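Long-range contact in myosin-4 (Saccharomyces cerevisiae, PDB 3MMI), which serves the mRNA localization machinery as a type V myosin motor, carrying ASH1 and other mRNAs to the bud through its partner SHE3: residues A[198-202]-A[212-216]. Residues are numbered along the deposited sequence; the frame is centred on the assembly and turned at random.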
loop_
_atom_site.group_PDB
_atom_site.type_symbol
_atom_site.label_atom_id
_atom_site.label_comp_id
_atom_site.label_asym_id
_atom_site.label_seq_id
_atom_site.Cartn_x
_atom_site.Cartn_y
_atom_site.Cartn_z
ATOM N N PHE A 198 0.946 2.370 15.049
ATOM C CA PHE A 198 1.297 1.597 13.864
ATOM C C PHE A 198 2.781 1.449 13.836
ATOM O O PHE A 198 3.351 0.365 13.597
ATOM C CB PHE A 198 0.833 2.360 12.603
ATOM C CG PHE A 198 0.967 1.608 11.337
ATOM C CD1 PHE A 198 1.114 0.218 11.329
ATOM C CD2 PHE A 198 0.822 2.269 10.120
ATOM C CE1 PHE A 198 1.167 -0.509 10.145
ATOM C CE2 PHE A 198 0.970 1.563 8.952
ATOM C CZ PHE A 198 1.094 0.171 8.956
ATOM N N ASP A 199 3.458 2.551 14.078
ATOM C CA ASP A 199 4.898 2.536 14.106
ATOM C C ASP A 199 5.538 1.621 15.194
ATOM O O ASP A 199 6.569 0.978 14.962
ATOM C CB ASP A 199 5.392 3.962 14.318
ATOM C CG ASP A 199 6.934 4.068 14.275
ATOM O OD1 ASP A 199 7.524 4.273 13.191
ATOM O OD2 ASP A 199 7.590 3.887 15.335
ATOM N N ALA A 200 4.907 1.526 16.377
ATOM C CA ALA A 200 5.433 0.607 17.465
ATOM C C ALA A 200 5.363 -0.836 17.090
ATOM O O ALA A 200 6.268 -1.587 17.389
ATOM C CB ALA A 200 4.643 0.829 18.799
ATOM N N VAL A 201 4.211 -1.258 16.547
ATOM C CA VAL A 201 4.006 -2.634 16.119
ATOM C C VAL A 201 5.029 -2.984 15.017
ATOM O O VAL A 201 5.728 -3.951 15.097
ATOM C CB VAL A 201 2.634 -2.796 15.595
ATOM C CG1 VAL A 201 2.472 -4.226 15.061
ATOM C CG2 VAL A 201 1.578 -2.448 16.654
ATOM N N LEU A 202 5.201 -2.087 14.044
ATOM C CA LEU A 202 6.232 -2.307 13.028
ATOM C C LEU A 202 7.606 -2.609 13.696
ATOM O O LEU A 202 8.283 -3.604 13.349
ATOM C CB LEU A 202 6.323 -1.091 12.109
ATOM C CG LEU A 202 5.589 -1.081 10.768
ATOM C CD1 LEU A 202 4.664 -2.164 10.527
ATOM C CD2 LEU A 202 4.963 0.352 10.543
ATOM N N HIS A 212 9.811 -0.702 6.539
ATOM C CA HIS A 212 9.088 0.190 7.477
ATOM C C HIS A 212 8.758 1.513 6.804
ATOM O O HIS A 212 7.626 1.967 6.769
ATOM C CB HIS A 212 10.027 0.477 8.631
ATOM C CG HIS A 212 9.372 1.009 9.861
ATOM N ND1 HIS A 212 9.606 0.457 11.102
ATOM C CD2 HIS A 212 8.597 2.108 10.072
ATOM C CE1 HIS A 212 9.010 1.194 12.027
ATOM N NE2 HIS A 212 8.374 2.195 11.429
ATOM N N THR A 213 9.769 2.076 6.179
ATOM C CA THR A 213 9.590 3.259 5.344
ATOM C C THR A 213 8.735 3.008 4.121
ATOM O O THR A 213 7.883 3.841 3.776
ATOM C CB THR A 213 10.967 3.911 4.859
ATOM O OG1 THR A 213 11.692 2.980 4.010
ATOM C CG2 THR A 213 11.823 4.173 6.036
ATOM N N LYS A 214 8.882 1.855 3.472
ATOM C CA LYS A 214 7.944 1.569 2.342
ATOM C C LYS A 214 6.472 1.549 2.830
ATOM O O LYS A 214 5.584 2.114 2.195
ATOM C CB LYS A 214 8.358 0.282 1.572
ATOM C CG LYS A 214 7.349 -0.222 0.697
ATOM C CD LYS A 214 7.848 -1.249 -0.305
ATOM C CE LYS A 214 7.193 -0.983 -1.671
ATOM N NZ LYS A 214 5.796 -1.135 -1.627
ATOM N N ILE A 215 6.221 0.834 3.933
ATOM C CA ILE A 215 4.860 0.748 4.510
ATOM C C ILE A 215 4.277 2.173 4.750
ATOM O O ILE A 215 3.089 2.438 4.477
ATOM C CB ILE A 215 4.793 -0.125 5.764
ATOM C CG1 ILE A 215 4.996 -1.599 5.404
ATOM C CG2 ILE A 215 3.353 0.034 6.399
ATOM C CD1 ILE A 215 5.357 -2.500 6.402
ATOM N N PHE A 216 5.107 3.083 5.220
ATOM C CA PHE A 216 4.613 4.404 5.496
ATOM C C PHE A 216 4.320 5.197 4.186
ATOM O O PHE A 216 3.383 5.965 4.141
ATOM C CB PHE A 216 5.599 5.230 6.365
ATOM C CG PHE A 216 5.594 4.862 7.884
ATOM C CD1 PHE A 216 4.515 4.181 8.500
ATOM C CD2 PHE A 216 6.669 5.226 8.680
ATOM C CE1 PHE A 216 4.523 3.877 9.895
ATOM C CE2 PHE A 216 6.689 4.904 10.074
ATOM C CZ PHE A 216 5.601 4.232 10.658
#
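F198, L202, I215 and F216 make the tightly packed side of this helix pair. The edge of F216 points at the face of F198 in an offset edge-to-face pair, planes 70° apart, while the F198 rim reaches I215, F198 CZ lying 3.4 Å from I215 CG2. L202 wedges between the two helices: its CD2 comes within 3.6 Å of F216 CE1, and its CD1 faces I215 CD1 more loosely at 4.2 Å. Helices 185-204 and 209-234 run roughly antiparallel as a hairpin joined by a short turn, here with local axes 11.3 Å apart, in the all-helical globular tail of this type V myosin, an instance of how a helical hairpin can pair an apolar seam with a polar edge. F198 also meets the ring of F160 and touches I102 of helix 97-108. Toward the partly exposed side, packing gives way to a polar clasp. With CG anti to the backbone N (chi1 -163°), H212 swings its imidazole across to D199, and H212 NE2 donates to D199 OD1 at 2.9 Å. The acceptor lies near the ring plane, but the N-H arrives from above the carboxylate plane, 56° out of it. L202 CB sits over one imidazole face as a CH-pi contact, which, with the bond to D199, probably limits how far the ring can turn. D199 OD1 also lies at the F216 edge, 3.2 Å from F216 CZ. A leucine in place of H212 would probably leave D199 OD1 without this donor and L202 CB without its aromatic face.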